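Local coordinates for general odorant-binding protein 28a (Drosophila melanogaster, PDB 6QQ4) that probably binds odorants or pheromones as a small secreted carrier protein of the insect odorant-binding family, at residues Leu9-Glu14 with Leu27-Val31; Tyr39-Arg45 with Asp99-Glu105. One frame throughout, in Å; residues are numbered along the deposited sequence.

Interaction 1 (Leu9-Glu14 with Leu27-Val31)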
loop_
_atom_site.group_PDB
_atom_site.type_symbol
_atom_site.label_atom_id
_atom_site.label_comp_id
_atom_site.label_asym_id
_atom_site.label_seq_id
_atom_site.Cartn_x
_atom_site.Cartn_y
_atom_site.Cartn_z
ATOM N N LEU A 9 3.712 -6.004 -6.740
ATOM C CA LEU A 9 3.415 -5.876 -5.324
ATOM C C LEU A 9 3.348 -7.248 -4.676
ATOM O O LEU A 9 3.725 -7.417 -3.515
ATOM C CB LEU A 9 2.095 -5.135 -5.120
ATOM C CG LEU A 9 2.033 -4.178 -3.933
ATOM C CD1 LEU A 9 2.689 -2.870 -4.318
ATOM C CD2 LEU A 9 0.596 -3.954 -3.474
ATOM N N MET A 10 2.867 -8.229 -5.434
ATOM C CA MET A 10 2.693 -9.574 -4.898
ATOM C C MET A 10 4.008 -10.320 -4.787
ATOM O O MET A 10 4.176 -11.138 -3.884
ATOM C CB MET A 10 1.699 -10.366 -5.744
ATOM C CG MET A 10 0.277 -9.936 -5.475
ATOM S SD MET A 10 -0.009 -9.666 -3.692
ATOM C CE MET A 10 -0.501 -7.948 -3.686
ATOM N N GLU A 11 4.939 -10.028 -5.693
ATOM C CA GLU A 11 6.283 -10.576 -5.594
ATOM C C GLU A 11 6.946 -10.030 -4.340
ATOM O O GLU A 11 7.538 -10.767 -3.560
ATOM C CB GLU A 11 7.127 -10.217 -6.816
ATOM C CG GLU A 11 6.545 -10.621 -8.160
ATOM C CD GLU A 11 7.343 -10.041 -9.325
ATOM O OE1 GLU A 11 8.589 -10.182 -9.327
ATOM O OE2 GLU A 11 6.727 -9.420 -10.222
ATOM N N SER A 12 6.852 -8.719 -4.169
ATOM C CA SER A 12 7.394 -8.075 -2.988
ATOM C C SER A 12 6.739 -8.670 -1.741
ATOM O O SER A 12 7.414 -9.042 -0.784
ATOM C CB SER A 12 7.179 -6.564 -3.067
ATOM O OG SER A 12 7.652 -5.928 -1.905
ATOM N N ALA A 13 5.420 -8.802 -1.770
ATOM C CA ALA A 13 4.712 -9.355 -0.628
ATOM C C ALA A 13 5.137 -10.793 -0.320
ATOM O O ALA A 13 5.167 -11.205 0.841
ATOM C CB ALA A 13 3.214 -9.277 -0.860
ATOM N N GLU A 14 5.464 -11.555 -1.358
ATOM C CA GLU A 14 5.879 -12.936 -1.174
ATOM C C GLU A 14 7.219 -13.029 -0.453
ATOM O O GLU A 14 7.431 -13.928 0.358
ATOM C CB GLU A 14 5.965 -13.666 -2.520
ATOM C CG GLU A 14 5.746 -15.176 -2.403
ATOM C CD GLU A 14 6.355 -15.969 -3.552
ATOM O OE1 GLU A 14 7.018 -15.361 -4.427
ATOM O OE2 GLU A 14 6.172 -17.209 -3.572
ATOM N N LEU A 27 -1.818 -12.930 2.109
ATOM C CA LEU A 27 -1.478 -12.548 0.747
ATOM C C LEU A 27 -2.738 -12.336 -0.104
ATOM O O LEU A 27 -2.810 -11.400 -0.895
ATOM C CB LEU A 27 -0.591 -13.617 0.112
ATOM C CG LEU A 27 0.363 -13.170 -0.983
ATOM C CD1 LEU A 27 1.371 -12.219 -0.386
ATOM C CD2 LEU A 27 1.057 -14.375 -1.606
ATOM N N GLN A 28 -3.731 -13.204 0.062
ATOM C CA GLN A 28 -4.959 -13.102 -0.735
ATOM C C GLN A 28 -5.746 -11.836 -0.398
ATOM O O GLN A 28 -6.240 -11.146 -1.295
ATOM C CB GLN A 28 -5.837 -14.345 -0.546
ATOM C CG GLN A 28 -6.247 -15.006 -1.867
ATOM C CD GLN A 28 -6.788 -16.416 -1.683
ATOM O OE1 GLN A 28 -6.320 -17.168 -0.824
ATOM N NE2 GLN A 28 -7.776 -16.784 -2.494
ATOM N N GLU A 29 -5.836 -11.507 0.887
ATOM C CA GLU A 29 -6.465 -10.247 1.278
ATOM C C GLU A 29 -5.816 -9.049 0.589
ATOM O O GLU A 29 -6.504 -8.105 0.200
ATOM C CB GLU A 29 -6.420 -10.065 2.797
ATOM C CG GLU A 29 -7.210 -11.107 3.525
ATOM C CD GLU A 29 -7.359 -10.820 5.008
ATOM O OE1 GLU A 29 -6.514 -10.106 5.590
ATOM O OE2 GLU A 29 -8.345 -11.307 5.586
ATOM N N MET A 30 -4.499 -9.082 0.436
ATOM C CA MET A 30 -3.796 -7.991 -0.235
ATOM C C MET A 30 -4.156 -7.867 -1.714
ATOM O O MET A 30 -4.461 -6.766 -2.176
ATOM C CB MET A 30 -2.286 -8.163 -0.123
ATOM C CG MET A 30 -1.632 -7.562 1.087
ATOM S SD MET A 30 0.172 -7.500 0.862
ATOM C CE MET A 30 0.359 -6.227 -0.380
ATOM N N VAL A 31 -4.101 -8.979 -2.460
ATOM C CA VAL A 31 -4.358 -8.926 -3.904
ATOM C C VAL A 31 -5.756 -8.420 -4.165
ATOM O O VAL A 31 -6.007 -7.741 -5.159
ATOM C CB VAL A 31 -4.209 -10.310 -4.631
ATOM C CG1 VAL A 31 -2.876 -10.881 -4.423
ATOM C CG2 VAL A 31 -5.250 -11.311 -4.185
#
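Helix 2-20 and helix 24-31 form an antiparallel helical hairpin, and M10, A13, L27, M30 and V31 fill the gap between them. The short axes run 10.7 Å apart at 159°. That is a wide spacing, and long side chains bridge it. Near the open end of the hairpin M10 reaches across to V31. Its chain bends at chi2 and again at chi3 (121°), which carries the thioether over to the valine. M10 CG is close to V31 CG1, at 3.5 Å, so the packing here is tight. The modelled approach of M10 SD to V31 CG1, 3.2 Å, is too short to trust, and the exact pose of the M10 end is doubtful. The two side chains cross at about a right angle.

M30 points at helix 2-20 and meets three residues. Its methyl CE comes near M10 CE, where the two methionine chains slide past each other in opposite directions. The same M30 methyl meets CD2 of L9, and the M30 sulfur SD rests 3.9 Å from A13 CB. No hydrogen bond joins the two segments. This hairpin belongs to the all-helical, disulfide-linked fold of the PBP/GOBP family. L9 and A13 also touch helix 39-52, on I52 and V48, and M30 touches R45 of the same helix, so the pair of helices packs against a third. A bound pentaethylene glycol lies about 6 Å from the L9 side chain.

Closer to the turn, L27 has CG anti to its backbone nitrogen (chi1 -153°). This swings CD1 toward helix 2-20, where L27 CD1 presses on A13 CB at 3.5 Å.

Interaction 2 (Tyr39-Arg45 with Asp99-Glu105)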
loop_
_atom_site.group_PDB
_atom_site.type_symbol
_atom_site.label_atom_id
_atom_site.label_comp_id
_atom_site.label_asym_id
_atom_site.label_seq_id
_atom_site.Cartn_x
_atom_site.Cartn_y
_atom_site.Cartn_z
ATOM N N TYR A 39 -2.885 -9.197 12.316
ATOM C CA TYR A 39 -1.780 -8.270 12.596
ATOM C C TYR A 39 -0.592 -8.526 11.675
ATOM O O TYR A 39 0.056 -7.592 11.199
ATOM C CB TYR A 39 -1.355 -8.389 14.060
ATOM C CG TYR A 39 -0.294 -7.416 14.492
ATOM C CD1 TYR A 39 -0.592 -6.071 14.692
ATOM C CD2 TYR A 39 1.005 -7.838 14.702
ATOM C CE1 TYR A 39 0.378 -5.180 15.075
ATOM C CE2 TYR A 39 1.978 -6.966 15.098
ATOM C CZ TYR A 39 1.674 -5.643 15.273
ATOM O OH TYR A 39 2.686 -4.799 15.663
ATOM N N ALA A 40 -0.302 -9.805 11.447
ATOM C CA ALA A 40 0.766 -10.198 10.536
ATOM C C ALA A 40 0.522 -9.643 9.132
ATOM O O ALA A 40 1.453 -9.229 8.449
ATOM C CB ALA A 40 0.886 -11.718 10.494
ATOM N N GLY A 41 -0.738 -9.653 8.701
ATOM C CA GLY A 41 -1.107 -9.081 7.421
ATOM C C GLY A 41 -0.884 -7.576 7.399
ATOM O O GLY A 41 -0.498 -7.013 6.382
ATOM N N LYS A 42 -1.139 -6.911 8.520
ATOM C CA LYS A 42 -0.784 -5.491 8.643
ATOM C C LYS A 42 0.732 -5.300 8.555
ATOM O O LYS A 42 1.233 -4.335 7.938
ATOM C CB LYS A 42 -1.278 -4.914 9.964
ATOM C CG LYS A 42 -2.792 -4.921 10.141
ATOM C CD LYS A 42 -3.160 -4.280 11.476
ATOM C CE LYS A 42 -4.648 -4.340 11.708
ATOM N NZ LYS A 42 -4.980 -3.786 13.065
ATOM N N CYS A 43 1.469 -6.206 9.192
ATOM C CA CYS A 43 2.919 -6.106 9.142
ATOM C C CYS A 43 3.406 -6.493 7.731
ATOM O O CYS A 43 4.402 -5.966 7.254
ATOM C CB CYS A 43 3.574 -6.981 10.214
ATOM S SG CYS A 43 3.393 -6.373 11.912
ATOM N N LEU A 44 2.711 -7.415 7.068
ATOM C CA LEU A 44 3.065 -7.751 5.689
ATOM C C LEU A 44 2.971 -6.472 4.857
ATOM O O LEU A 44 3.892 -6.088 4.147
ATOM C CB LEU A 44 2.155 -8.844 5.125
ATOM C CG LEU A 44 2.317 -9.200 3.641
ATOM C CD1 LEU A 44 3.723 -9.725 3.355
ATOM C CD2 LEU A 44 1.271 -10.211 3.208
ATOM N N ARG A 45 1.857 -5.783 4.997
ATOM C CA ARG A 45 1.650 -4.546 4.271
ATOM C C ARG A 45 2.687 -3.478 4.583
ATOM O O ARG A 45 3.115 -2.765 3.675
ATOM C CB ARG A 45 0.242 -4.035 4.544
ATOM C CG ARG A 45 -0.763 -4.934 3.844
ATOM C CD ARG A 45 -2.156 -4.827 4.408
ATOM N NE ARG A 45 -2.974 -5.955 3.969
ATOM C CZ ARG A 45 -4.226 -5.841 3.535
ATOM N NH1 ARG A 45 -4.802 -4.635 3.489
ATOM N NH2 ARG A 45 -4.892 -6.924 3.147
ATOM N N ASP A 99 3.050 2.284 16.031
ATOM C CA ASP A 99 3.279 0.940 15.508
ATOM C C ASP A 99 3.225 0.963 13.971
ATOM O O ASP A 99 2.196 1.306 13.397
ATOM C CB ASP A 99 2.236 -0.025 16.085
ATOM C CG ASP A 99 2.441 -1.470 15.635
ATOM O OD1 ASP A 99 2.603 -1.723 14.432
ATOM O OD2 ASP A 99 2.425 -2.366 16.487
ATOM N N HIS A 100 4.324 0.593 13.318
ATOM C CA HIS A 100 4.443 0.736 11.860
ATOM C C HIS A 100 3.516 -0.217 11.093
ATOM O O HIS A 100 3.051 0.086 9.988
ATOM C CB HIS A 100 5.897 0.509 11.425
ATOM C CG HIS A 100 6.846 1.576 11.893
ATOM N ND1 HIS A 100 8.152 1.652 11.456
ATOM C CD2 HIS A 100 6.674 2.616 12.745
ATOM C CE1 HIS A 100 8.748 2.688 12.027
ATOM N NE2 HIS A 100 7.874 3.284 12.820
ATOM N N CYS A 101 3.254 -1.370 11.684
ATOM C CA CYS A 101 2.354 -2.321 11.066
ATOM C C CYS A 101 0.957 -1.729 11.031
ATOM O O CYS A 101 0.313 -1.715 9.982
ATOM C CB CYS A 101 2.379 -3.653 11.818
ATOM S SG CYS A 101 3.999 -4.419 11.830
ATOM N N GLU A 102 0.507 -1.224 12.182
ATOM C CA GLU A 102 -0.800 -0.587 12.266
ATOM C C GLU A 102 -0.835 0.734 11.462
ATOM O O GLU A 102 -1.878 1.106 10.923
ATOM C CB GLU A 102 -1.180 -0.359 13.737
ATOM C CG GLU A 102 -1.508 -1.670 14.463
ATOM C CD GLU A 102 -1.682 -1.534 15.976
ATOM O OE1 GLU A 102 -1.270 -0.516 16.563
ATOM O OE2 GLU A 102 -2.252 -2.465 16.580
ATOM N N ALA A 103 0.294 1.422 11.368
ATOM C CA ALA A 103 0.339 2.652 10.571
ATOM C C ALA A 103 0.171 2.348 9.083
ATOM O O ALA A 103 -0.519 3.094 8.374
ATOM C CB ALA A 103 1.618 3.396 10.809
ATOM N N ALA A 104 0.795 1.266 8.615
ATOM C CA ALA A 104 0.669 0.847 7.214
ATOM C C ALA A 104 -0.784 0.558 6.866
ATOM O O ALA A 104 -1.263 0.938 5.797
ATOM C CB ALA A 104 1.517 -0.356 6.929
ATOM N N GLU A 105 -1.502 -0.072 7.786
ATOM C CA GLU A 105 -2.896 -0.408 7.530
ATOM C C GLU A 105 -3.834 0.802 7.602
ATOM O O GLU A 105 -4.843 0.858 6.895
ATOM C CB GLU A 105 -3.361 -1.485 8.512
ATOM C CG GLU A 105 -4.737 -2.018 8.243
ATOM C CD GLU A 105 -4.877 -2.633 6.852
ATOM O OE1 GLU A 105 -3.852 -2.854 6.184
ATOM O OE2 GLU A 105 -6.019 -2.930 6.435
HETATM O O HOH W 1 -4.200 -4.081 15.451
#
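C43 and C101 both place SG anti to the carbonyl carbon (chi1 -72° for C43), which turns each sulfur into the gap between the two helices. They form one of the three disulfides of this PBP/GOBP fold, with C43 SG to C101 SG at 2.0 Å and a chi3 of 102°. The bond staples helix 39-52 to the start of helix 100-117. The short axes cross at 77° and approach to 7.4 Å.

Y39 lies beside the disulfide. Its ring swings out toward the other helix, and C101 SG lies oblique to it, a sulfur-aromatic contact with the sulfur 5.0 Å from the Y39 ring centroid. The Y39 hydroxyl OH donates to D99 OD2 at 2.6 Å. D99 OD2 accepts with its syn lone pair, and this oxygen sits at the edge of the Y39 ring, in the ring plane. The carboxylate plane stands nearly perpendicular to the ring. D99 is also the N-cap of helix 100-117. Its OD1 accepts from E102 N at 3.1 Å, from above the carboxylate plane, and more weakly from C101 N. One carboxylate thus caps one helix and holds a tyrosine of the other.

K42 extends across E105 at about a right angle, with K42 CG 3.8 Å from E105 CB. A water between K42 NZ and E102 OE2 is doubtful as a bridge, since E102 has two conformers and the link holds for one.

R45 and E105 form a weak salt bridge deeper in the protein. Their stronger polar partners are backbone groups: Q34 O for R45 NH1 and A36 N for E105 OE2. The R45 side chain is about 4 Å from a bound pentaethylene glycol. The weak bond runs from R45 NH1 to E105 OE1 at 3.4 Å.

Overall arrangement
From the N terminus, interaction 1 comes first. It closes the short loop between helix 2-20 and helix 24-31, joining segments whose nearest ends are 13 residues apart. The chain then passes to helix 39-52, where interaction 2 opens. That contact closes a much longer loop of 53 residues, which contains helix 66-74 and helix 78-91, and ends at helix 100-117. The two contacts are in series, neither nested nor crossed. The centres of interactions 1 and 2 are about 13 Å apart. The two touch through helix 39-52. L44 of that helix packs on A13 and M30, and R45 reaches the backbone of E29 and M30. Helix 39-52 therefore joins the N-terminal hairpin to helix 100-117.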